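Long-range contacts in N-acetylmuramoyl-L-alanine amidase (Peptoclostridium difficile, PDB 4RN7), which probably cleaves, as a zinc-dependent hydrolase of the Amidase_3 family, the amide bond between N-acetylmuramic acid and L-alanine in cell-wall peptidoglycan: residues S74-L78 and S140-A144; G89-G94 and T153-E157; A111-Q115 and D126-V130; T117-V122 and L170-Q176. All coordinates share one frame; numbering follows the deposited sequence. Where two conformers were deposited one is given.

Contact 1 of 4, residues S74-L78 and S140-A144; sequences SADVL and SNMPA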
loop_
_atom_site.group_PDB
_atom_site.type_symbol
_atom_site.label_atom_id
_atom_site.label_comp_id
_atom_site.label_asym_id
_atom_site.label_seq_id
_atom_site.Cartn_x
_atom_site.Cartn_y
_atom_site.Cartn_z
ATOM N N SER A 74 -16.342 7.207 0.718
ATOM C CA SER A 74 -16.717 7.100 -0.696
ATOM C C SER A 74 -15.501 7.253 -1.616
ATOM O O SER A 74 -15.565 7.919 -2.651
ATOM C CB SER A 74 -17.796 8.124 -1.046
ATOM O OG SER A 74 -18.932 7.978 -0.207
ATOM N N ALA A 75 -14.393 6.638 -1.215
ATOM C CA ALA A 75 -13.156 6.697 -1.992
ATOM C C ALA A 75 -13.355 6.090 -3.370
ATOM O O ALA A 75 -14.178 5.181 -3.542
ATOM C CB ALA A 75 -12.046 5.960 -1.265
ATOM N N ASP A 76 -12.591 6.576 -4.346
ATOM C CA ASP A 76 -12.581 5.960 -5.674
ATOM C C ASP A 76 -11.604 4.788 -5.758
ATOM O O ASP A 76 -11.827 3.824 -6.506
ATOM C CB ASP A 76 -12.246 6.996 -6.743
ATOM C CG ASP A 76 -13.286 8.091 -6.829
ATOM O OD1 ASP A 76 -14.338 7.864 -7.460
ATOM O OD2 ASP A 76 -13.055 9.174 -6.257
ATOM N N VAL A 77 -10.515 4.895 -4.998
ATOM C CA VAL A 77 -9.436 3.911 -4.966
ATOM C C VAL A 77 -9.008 3.709 -3.508
ATOM O O VAL A 77 -8.957 4.691 -2.755
ATOM C CB VAL A 77 -8.226 4.438 -5.790
ATOM C CG1 VAL A 77 -6.923 3.776 -5.371
ATOM C CG2 VAL A 77 -8.474 4.260 -7.280
ATOM N N LEU A 78 -8.686 2.474 -3.113
ATOM C CA LEU A 78 -8.086 2.216 -1.804
ATOM C C LEU A 78 -6.696 1.628 -2.025
ATOM O O LEU A 78 -6.537 0.684 -2.809
ATOM C CB LEU A 78 -8.945 1.238 -0.984
ATOM C CG LEU A 78 -8.464 0.825 0.420
ATOM C CD1 LEU A 78 -9.648 0.390 1.231
ATOM C CD2 LEU A 78 -7.458 -0.327 0.369
ATOM N N SER A 140 -14.184 -3.731 1.276
ATOM C CA SER A 140 -14.256 -2.379 0.709
ATOM C C SER A 140 -15.062 -2.360 -0.600
ATOM O O SER A 140 -15.102 -3.358 -1.333
ATOM C CB SER A 140 -12.857 -1.787 0.516
ATOM O OG SER A 140 -11.999 -2.723 -0.107
ATOM N N ASN A 141 -15.712 -1.231 -0.882
ATOM C CA ASN A 141 -16.663 -1.131 -1.986
ATOM C C ASN A 141 -16.126 -0.555 -3.292
ATOM O O ASN A 141 -16.871 -0.426 -4.267
ATOM C CB ASN A 141 -17.879 -0.295 -1.551
ATOM C CG ASN A 141 -18.688 -0.963 -0.470
ATOM O OD1 ASN A 141 -18.739 -2.188 -0.393
ATOM N ND2 ASN A 141 -19.333 -0.161 0.373
HETATM N N MSE A 142 -14.850 -0.197 -3.316
HETATM C CA MSE A 142 -14.280 0.425 -4.496
HETATM C C MSE A 142 -13.053 -0.368 -4.899
HETATM O O MSE A 142 -12.618 -1.238 -4.132
HETATM C CB MSE A 142 -13.930 1.890 -4.204
HETATM C CG MSE A 142 -12.721 2.126 -3.314
HETATM SE SE MSE A 142 -12.859 1.634 -1.422
HETATM C CE MSE A 142 -14.434 2.668 -0.937
ATOM N N PRO A 143 -12.501 -0.093 -6.099
ATOM C CA PRO A 143 -11.226 -0.729 -6.449
ATOM C C PRO A 143 -10.181 -0.558 -5.344
ATOM O O PRO A 143 -9.934 0.562 -4.884
ATOM C CB PRO A 143 -10.809 0.008 -7.721
ATOM C CG PRO A 143 -12.116 0.324 -8.389
ATOM C CD PRO A 143 -13.065 0.658 -7.237
ATOM N N ALA A 144 -9.600 -1.681 -4.914
ATOM C CA ALA A 144 -8.757 -1.720 -3.724
ATOM C C ALA A 144 -7.557 -2.637 -3.944
ATOM O O ALA A 144 -7.707 -3.759 -4.450
ATOM C CB ALA A 144 -9.565 -2.209 -2.528
#
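Ser140 meets Leu78 where two parallel strands of the mixed sheet of this amidase domain, 77-84 and 144-151, begin side by side. CB of Ser140 lies 3.9 Å from CD1 of Leu78, while its OG turns back to the carbonyls of Val136 and Leu137 in helix 135-139. Met142, a selenomethionine, follows. Its CG sits between the backbone N and the carbonyl carbon (chi1 73°), and two further bends fold the chain across the start of the strand: CB stands 3.4 Å from Ala75 O, SE 4.0 Å from Leu78 CB, and CE 4.1 Å from Ala75 CB. This one bent side chain covers both the approach to strand 77-84 and its first residues. Pro143 sets its ring against the peptide between Asp76 and Val77, with CD 3.5 Å from Asp76 O, and its carbonyl accepts the hydrogen bond from Leu78 N at 2.9 Å. The same oxygen also receives a CA-H...O contact from Val77. Ala144 then pairs with Leu78 as a parallel bridge, both side chains on one face of the sheet, which helix 63-72 also approaches through Ala70. Here Ala144 CB rests 3.8 Å from Leu78 CB.

Contact 2 of 4, residues G89-G94 and T153-E157; sequences GNTATG and TTPSE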
loop_
_atom_site.group_PDB
_atom_site.type_symbol
_atom_site.label_atom_id
_atom_site.label_comp_id
_atom_site.label_asym_id
_atom_site.label_seq_id
_atom_site.Cartn_x
_atom_site.Cartn_y
_atom_site.Cartn_z
ATOM N N GLY A 89 11.874 -17.853 7.050
ATOM C CA GLY A 89 12.918 -17.503 6.105
ATOM C C GLY A 89 13.353 -16.063 6.246
ATOM O O GLY A 89 12.678 -15.274 6.903
ATOM N N ASN A 90 14.483 -15.721 5.632
ATOM C CA ASN A 90 15.005 -14.364 5.712
ATOM C C ASN A 90 15.693 -13.969 4.409
ATOM O O ASN A 90 16.631 -13.161 4.415
ATOM C CB ASN A 90 15.998 -14.263 6.872
ATOM C CG ASN A 90 17.209 -15.177 6.685
ATOM O OD1 ASN A 90 17.199 -16.080 5.842
ATOM N ND2 ASN A 90 18.253 -14.948 7.472
ATOM N N THR A 91 15.218 -14.538 3.298
ATOM C CA THR A 91 15.876 -14.367 2.004
ATOM C C THR A 91 15.001 -13.757 0.902
ATOM O O THR A 91 15.529 -13.180 -0.038
ATOM C CB THR A 91 16.503 -15.706 1.497
ATOM O OG1 THR A 91 15.470 -16.666 1.235
ATOM C CG2 THR A 91 17.470 -16.266 2.525
ATOM N N ALA A 92 13.676 -13.847 1.020
ATOM C CA ALA A 92 12.796 -13.382 -0.063
ATOM C C ALA A 92 12.950 -11.891 -0.370
ATOM O O ALA A 92 13.201 -11.094 0.532
ATOM C CB ALA A 92 11.343 -13.687 0.261
ATOM N N THR A 93 12.791 -11.507 -1.638
ATOM C CA THR A 93 12.840 -10.086 -1.996
ATOM C C THR A 93 11.769 -9.687 -2.997
ATOM O O THR A 93 11.222 -10.537 -3.698
ATOM C CB THR A 93 14.189 -9.691 -2.610
ATOM O OG1 THR A 93 14.428 -10.488 -3.776
ATOM C CG2 THR A 93 15.308 -9.881 -1.608
ATOM N N GLY A 94 11.469 -8.395 -3.053
ATOM C CA GLY A 94 10.616 -7.880 -4.107
ATOM C C GLY A 94 9.260 -7.395 -3.633
ATOM O O GLY A 94 8.883 -7.559 -2.470
ATOM N N THR A 153 11.533 -9.077 6.665
ATOM C CA THR A 153 12.274 -10.210 7.226
ATOM C C THR A 153 13.618 -10.529 6.531
ATOM O O THR A 153 14.389 -11.366 7.009
ATOM C CB THR A 153 11.383 -11.481 7.287
ATOM O OG1 THR A 153 10.770 -11.717 6.005
ATOM C CG2 THR A 153 10.293 -11.307 8.346
ATOM N N THR A 154 13.887 -9.859 5.413
ATOM C CA THR A 154 15.134 -10.050 4.665
ATOM C C THR A 154 16.006 -8.817 4.883
ATOM O O THR A 154 15.620 -7.708 4.498
ATOM C CB THR A 154 14.850 -10.228 3.168
ATOM O OG1 THR A 154 14.062 -11.405 2.971
ATOM C CG2 THR A 154 16.155 -10.388 2.392
ATOM N N PRO A 155 17.164 -9.000 5.535
ATOM C CA PRO A 155 18.035 -7.875 5.898
ATOM C C PRO A 155 18.344 -6.906 4.755
ATOM O O PRO A 155 18.276 -5.707 4.989
ATOM C CB PRO A 155 19.307 -8.565 6.382
ATOM C CG PRO A 155 18.810 -9.845 6.989
ATOM C CD PRO A 155 17.681 -10.279 6.061
ATOM N N SER A 156 18.682 -7.387 3.557
ATOM C CA SER A 156 18.854 -6.459 2.432
ATOM C C SER A 156 17.618 -5.580 2.158
ATOM O O SER A 156 17.750 -4.375 1.893
ATOM C CB SER A 156 19.278 -7.207 1.157
ATOM O OG SER A 156 18.199 -7.969 0.631
ATOM N N GLU A 157 16.418 -6.162 2.237
ATOM C CA GLU A 157 15.198 -5.436 1.914
ATOM C C GLU A 157 14.946 -4.390 2.990
ATOM O O GLU A 157 14.511 -3.273 2.705
ATOM C CB GLU A 157 14.000 -6.383 1.906
ATOM C CG GLU A 157 14.000 -7.423 0.825
ATOM C CD GLU A 157 13.474 -6.874 -0.468
ATOM O OE1 GLU A 157 12.233 -6.848 -0.642
ATOM O OE2 GLU A 157 14.307 -6.462 -1.300
#
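This is a partly buried contact between a loop and a helix start, in which Thr154 and Glu157 bind the backbone of 89-94, the end of the loop leading into strand 95-99. Thr154 occupies the N-cap position of helix 155-161 but makes no capping bond. Its hydroxyl is given instead to Ala92 O, 2.6 Å from OG1, in the carbonyl plane and on a lone pair. The rotation behind this (chi1 -62°) sets OG1 beside its own backbone N, turned to Ala92, and lays CG2 on Asn90 O. Just before it, Thr153 O faces CB of Asn90 at 3.3 Å, and CD of Pro155 lies 3.5 Å from Asn90 O, so the loop runs close over the first residues of the helix. Glu86, earlier in the same loop, braces it, its OE1 accepting from the backbone N of both Thr91 and Ala92. Within the first turn of the helix, the side chain of Glu157, bent at chi2, crosses that of Thr93 at about a right angle, with OE2 3.5 Å from Thr93 CB. The carboxylate joins the loop to strand 144-151, because OE1 also accepts from Phe151 N. Gly94 N reaches this OE1 at 3.0 Å from above the carboxylate plane, 53° out of it.

Contact 3 of 4, residues A111-Q115 and D126-V130; sequences AQTVQ and DRGIV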
loop_
_atom_site.group_PDB
_atom_site.type_symbol
_atom_site.label_atom_id
_atom_site.label_comp_id
_atom_site.label_asym_id
_atom_site.label_seq_id
_atom_site.Cartn_x
_atom_site.Cartn_y
_atom_site.Cartn_z
ATOM N N ALA A 111 -4.222 -2.955 -9.687
ATOM C CA ALA A 111 -3.083 -3.691 -9.153
ATOM C C ALA A 111 -1.958 -3.818 -10.176
ATOM O O ALA A 111 -0.793 -3.590 -9.852
ATOM C CB ALA A 111 -3.522 -5.074 -8.670
ATOM N N GLN A 112 -2.299 -4.196 -11.405
ATOM C CA GLN A 112 -1.271 -4.384 -12.422
ATOM C C GLN A 112 -0.593 -3.063 -12.793
ATOM O O GLN A 112 0.632 -3.003 -12.948
ATOM C CB GLN A 112 -1.838 -5.064 -13.669
ATOM C CG GLN A 112 -0.768 -5.441 -14.689
ATOM C CD GLN A 112 0.263 -6.417 -14.131
ATOM O OE1 GLN A 112 0.041 -7.627 -14.125
ATOM N NE2 GLN A 112 1.394 -5.890 -13.655
ATOM N N THR A 113 -1.390 -2.006 -12.934
ATOM C CA THR A 113 -0.856 -0.698 -13.303
ATOM C C THR A 113 0.094 -0.171 -12.222
ATOM O O THR A 113 1.221 0.244 -12.525
ATOM C CB THR A 113 -1.990 0.302 -13.592
ATOM O OG1 THR A 113 -2.777 -0.194 -14.681
ATOM C CG2 THR A 113 -1.433 1.665 -13.962
ATOM N N VAL A 114 -0.355 -0.211 -10.970
ATOM C CA VAL A 114 0.484 0.212 -9.849
ATOM C C VAL A 114 1.740 -0.662 -9.734
ATOM O O VAL A 114 2.857 -0.142 -9.657
ATOM C CB VAL A 114 -0.308 0.245 -8.533
ATOM C CG1 VAL A 114 0.633 0.350 -7.332
ATOM C CG2 VAL A 114 -1.298 1.421 -8.546
ATOM N N GLN A 115 1.564 -1.981 -9.753
ATOM C CA GLN A 115 2.713 -2.901 -9.693
ATOM C C GLN A 115 3.761 -2.648 -10.782
ATOM O O GLN A 115 4.957 -2.551 -10.490
ATOM C CB GLN A 115 2.239 -4.357 -9.744
ATOM C CG GLN A 115 3.367 -5.384 -9.812
ATOM C CD GLN A 115 4.034 -5.610 -8.468
ATOM O OE1 GLN A 115 3.478 -5.276 -7.420
ATOM N NE2 GLN A 115 5.234 -6.189 -8.492
ATOM N N ASP A 126 10.045 -8.075 -9.496
ATOM C CA ASP A 126 8.613 -7.997 -9.804
ATOM C C ASP A 126 7.914 -9.315 -9.441
ATOM O O ASP A 126 7.945 -10.280 -10.207
ATOM C CB ASP A 126 8.445 -7.631 -11.290
ATOM C CG ASP A 126 7.003 -7.527 -11.730
ATOM O OD1 ASP A 126 6.084 -7.628 -10.891
ATOM O OD2 ASP A 126 6.789 -7.325 -12.945
ATOM N N ARG A 127 7.301 -9.352 -8.259
ATOM C CA ARG A 127 6.598 -10.542 -7.788
ATOM C C ARG A 127 5.180 -10.631 -8.360
ATOM O O ARG A 127 4.460 -11.599 -8.097
ATOM C CB ARG A 127 6.560 -10.581 -6.256
ATOM C CG ARG A 127 7.940 -10.612 -5.604
ATOM C CD ARG A 127 7.858 -10.598 -4.076
ATOM N NE ARG A 127 7.209 -11.793 -3.540
ATOM C CZ ARG A 127 7.857 -12.913 -3.242
ATOM N NH1 ARG A 127 9.168 -12.999 -3.424
ATOM N NH2 ARG A 127 7.197 -13.955 -2.767
ATOM N N GLY A 128 4.789 -9.630 -9.148
ATOM C CA GLY A 128 3.511 -9.659 -9.844
ATOM C C GLY A 128 2.340 -9.274 -8.964
ATOM O O GLY A 128 2.523 -8.684 -7.899
ATOM N N ILE A 129 1.136 -9.613 -9.418
ATOM C CA ILE A 129 -0.080 -9.321 -8.669
ATOM C C ILE A 129 -0.714 -10.627 -8.192
ATOM O O ILE A 129 -0.531 -11.680 -8.819
ATOM C CB ILE A 129 -1.079 -8.501 -9.506
ATOM C CG1 ILE A 129 -1.568 -9.301 -10.720
ATOM C CG2 ILE A 129 -0.436 -7.194 -9.952
ATOM C CD1 ILE A 129 -2.678 -8.606 -11.507
ATOM N N VAL A 130 -1.444 -10.557 -7.078
ATOM C CA VAL A 130 -1.946 -11.750 -6.397
ATOM C C VAL A 130 -3.377 -11.520 -5.910
ATOM O O VAL A 130 -3.677 -10.464 -5.362
ATOM C CB VAL A 130 -1.096 -12.059 -5.137
ATOM C CG1 VAL A 130 -1.518 -13.374 -4.514
ATOM C CG2 VAL A 130 0.382 -12.084 -5.467
HETATM O O HOH W 1 3.590 -7.543 -12.750
#
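With CG anti to the backbone N (chi1 175°) and a bend at chi2, Gln115 extends its amide from the helix to Asp126, whose own CG is likewise anti (chi1 180°) and directs the carboxylate back toward the helix. NE2 of Gln115 donates to Asp126 OD1 at 2.9 Å from above the carboxylate plane. Gly128 N reaches the same oxygen at 3.0 Å from the opposite face, closing an Asx turn, so OD1 is gripped from both sides. A water extends the network, accepting from Gln112 NE2 at 2.9 Å and donating to Asp126 OD1; this NE2 also hydrogen-bonds Ser116 OG, one turn on in the helix. The segments belong to the beta-alpha-beta unit formed by strand 95-99, helix 107-122 and strand 126-131; the helix runs nearly antiparallel to this edge strand, their axes 8.1 Å apart. Gln115 also binds the neighbouring strand 95-99, where Thr97 OG1 meets its OE1 and its NE2 also donates to Ile95 O, which fixes the amide's rotation. Farther along the strand Ile129 makes van der Waals contacts. Its CG2 lies 3.6 Å from Ala111 O and 4.0 Å from Ala111 CB, and CD1 passes 3.9 Å from Gln112 OE1, the two side chains crossing at about a right angle.

Contact 4 of 4, residues T117-V122 and L170-Q176; sequences TIVSYV and LAEGIVQ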
loop_
_atom_site.group_PDB
_atom_site.type_symbol
_atom_site.label_atom_id
_atom_site.label_comp_id
_atom_site.label_asym_id
_atom_site.label_seq_id
_atom_site.Cartn_x
_atom_site.Cartn_y
_atom_site.Cartn_z
ATOM N N THR A 117 4.260 0.056 -12.502
ATOM C CA THR A 117 4.841 1.384 -12.369
ATOM C C THR A 117 5.885 1.400 -11.246
ATOM O O THR A 117 6.964 1.992 -11.393
ATOM C CB THR A 117 3.746 2.440 -12.123
ATOM O OG1 THR A 117 2.782 2.369 -13.185
ATOM C CG2 THR A 117 4.356 3.832 -12.099
ATOM N N ILE A 118 5.561 0.743 -10.135
ATOM C CA ILE A 118 6.497 0.611 -9.024
ATOM C C ILE A 118 7.793 -0.008 -9.538
ATOM O O ILE A 118 8.876 0.525 -9.294
ATOM C CB ILE A 118 5.932 -0.273 -7.891
ATOM C CG1 ILE A 118 4.801 0.435 -7.152
ATOM C CG2 ILE A 118 7.022 -0.611 -6.888
ATOM C CD1 ILE A 118 4.056 -0.480 -6.186
ATOM N N VAL A 119 7.673 -1.111 -10.274
ATOM C CA VAL A 119 8.846 -1.796 -10.819
ATOM C C VAL A 119 9.741 -0.882 -11.668
ATOM O O VAL A 119 10.968 -1.043 -11.695
ATOM C CB VAL A 119 8.431 -3.061 -11.610
ATOM C CG1 VAL A 119 9.624 -3.687 -12.291
ATOM C CG2 VAL A 119 7.784 -4.061 -10.653
ATOM N N SER A 120 9.136 0.090 -12.346
ATOM C CA SER A 120 9.908 1.000 -13.186
ATOM C C SER A 120 10.648 2.051 -12.360
ATOM O O SER A 120 11.727 2.495 -12.748
ATOM C CB SER A 120 9.013 1.673 -14.224
ATOM O OG SER A 120 8.096 2.553 -13.600
ATOM N N TYR A 121 10.073 2.432 -11.224
ATOM C CA TYR A 121 10.644 3.467 -10.356
ATOM C C TYR A 121 11.708 3.000 -9.357
ATOM O O TYR A 121 12.703 3.692 -9.156
ATOM C CB TYR A 121 9.523 4.216 -9.625
ATOM C CG TYR A 121 8.953 5.330 -10.462
ATOM C CD1 TYR A 121 8.101 5.058 -11.527
ATOM C CD2 TYR A 121 9.282 6.655 -10.204
ATOM C CE1 TYR A 121 7.584 6.078 -12.310
ATOM C CE2 TYR A 121 8.771 7.682 -10.980
ATOM C CZ TYR A 121 7.922 7.388 -12.030
ATOM O OH TYR A 121 7.413 8.408 -12.802
ATOM N N VAL A 122 11.497 1.850 -8.720
ATOM C CA VAL A 122 12.463 1.364 -7.728
ATOM C C VAL A 122 13.298 0.210 -8.274
ATOM O O VAL A 122 14.370 -0.107 -7.731
ATOM C CB VAL A 122 11.794 0.951 -6.404
ATOM C CG1 VAL A 122 11.437 2.179 -5.594
ATOM C CG2 VAL A 122 10.564 0.125 -6.674
ATOM N N LEU A 170 9.596 4.845 -4.143
ATOM C CA LEU A 170 8.493 3.897 -4.071
ATOM C C LEU A 170 7.172 4.655 -4.070
ATOM O O LEU A 170 6.254 4.327 -4.822
ATOM C CB LEU A 170 8.637 3.032 -2.813
ATOM C CG LEU A 170 7.444 2.171 -2.412
ATOM C CD1 LEU A 170 7.084 1.207 -3.534
ATOM C CD2 LEU A 170 7.766 1.419 -1.127
ATOM N N ALA A 171 7.092 5.695 -3.245
ATOM C CA ALA A 171 5.887 6.513 -3.177
ATOM C C ALA A 171 5.604 7.174 -4.522
ATOM O O ALA A 171 4.455 7.223 -4.955
ATOM C CB ALA A 171 5.979 7.557 -2.064
ATOM N N GLU A 172 6.647 7.657 -5.193
ATOM C CA GLU A 172 6.454 8.295 -6.494
ATOM C C GLU A 172 5.916 7.279 -7.504
ATOM O O GLU A 172 4.992 7.580 -8.271
ATOM C CB GLU A 172 7.755 8.926 -6.995
ATOM C CG GLU A 172 7.623 9.693 -8.314
ATOM C CD GLU A 172 6.676 10.885 -8.247
ATOM O OE1 GLU A 172 6.430 11.422 -7.145
ATOM O OE2 GLU A 172 6.170 11.289 -9.313
ATOM N N GLY A 173 6.475 6.073 -7.478
ATOM C CA GLY A 173 6.013 5.006 -8.347
ATOM C C GLY A 173 4.549 4.682 -8.109
ATOM O O GLY A 173 3.776 4.513 -9.054
ATOM N N ILE A 174 4.161 4.602 -6.841
ATOM C CA ILE A 174 2.769 4.344 -6.494
ATOM C C ILE A 174 1.854 5.468 -6.981
ATOM O O ILE A 174 0.802 5.210 -7.572
ATOM C CB ILE A 174 2.595 4.147 -4.979
ATOM C CG1 ILE A 174 3.391 2.919 -4.510
ATOM C CG2 ILE A 174 1.122 3.976 -4.631
ATOM C CD1 ILE A 174 3.504 2.822 -2.995
ATOM N N VAL A 175 2.253 6.712 -6.731
ATOM C CA VAL A 175 1.484 7.860 -7.214
ATOM C C VAL A 175 1.217 7.757 -8.711
ATOM O O VAL A 175 0.073 7.867 -9.155
ATOM C CB VAL A 175 2.201 9.183 -6.937
ATOM C CG1 VAL A 175 1.469 10.337 -7.612
ATOM C CG2 VAL A 175 2.288 9.423 -5.444
ATOM N N GLN A 176 2.271 7.523 -9.488
ATOM C CA GLN A 176 2.122 7.494 -10.934
ATOM C C GLN A 176 1.233 6.345 -11.391
ATOM O O GLN A 176 0.492 6.491 -12.362
ATOM C CB GLN A 176 3.486 7.451 -11.625
ATOM C CG GLN A 176 4.281 8.746 -11.460
ATOM C CD GLN A 176 3.501 9.975 -11.909
ATOM O OE1 GLN A 176 2.672 9.907 -12.820
ATOM N NE2 GLN A 176 3.759 11.107 -11.261
#
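Tyr121 lays one face of its ring over Gly173, whose CA stands 4.0 Å from the ring centroid and 27° off the normal, a CH-pi contact. Two longer side chains approach the ring obliquely, Glu172 with CG 3.5 Å from CE2 and Gln176 with CG 3.4 Å from Tyr121 OH. Those two are themselves joined: NE2 of Gln176 donates to Glu172 OE2 at 3.1 Å, leaving in the amide plane and arriving on the syn side but well out of the carboxylate plane. The bond ties together the two side chains that meet the ring from the same side as Gly173. The Gln176 amide stays within 17° of parallel to the ring. These contacts pack helix 107-122 against helix 164-185 on a face of the mixed sheet, antiparallel but inclined, with 147° between the directions of the segments and axes 7.9 Å apart. Gly173, with no side chain, lets the helices come close, its CA lying against Ile118 and Tyr121. Its carbonyl O receives the methyl CG2 of Thr117 at 3.2 Å, whereas Thr117 OG1 bonds back to Thr113 O. On the sheet side the packing is mainly aliphatic. Ile118 sends CG2 to Leu170 CD1 and lies alongside Ile174, its CD1 3.8 Å from Ile174 CG1, above Ile147 of strand 144-151. Val122 closes the row, with CG1 3.5 Å from the backbone N of Leu170.

Contact 1 is the buried one, joining two neighbouring strands by a backbone bond and a selenomethionine, whereas contacts 2, 3 and 4 are partly buried. Contacts 1 and 2 lie on opposite sides of the chain's centre, their centres about 30 Å apart. Contacts 3 and 4 share helix 107-122: toward strand 126-131 its glutamines meet a carboxylate and a water beside an isoleucine, while its side toward helix 164-185 uses aliphatic groups and one aromatic ring. They meet where Val119 CG2 packs on Asp126 CB, 3.7 Å away. Contacts 2 and 3 meet at Arg127, whose NH1 probably hydrogen-bonds to Thr93 O. Polar side chains gripping backbone atoms mark contact 2, the outlying loop.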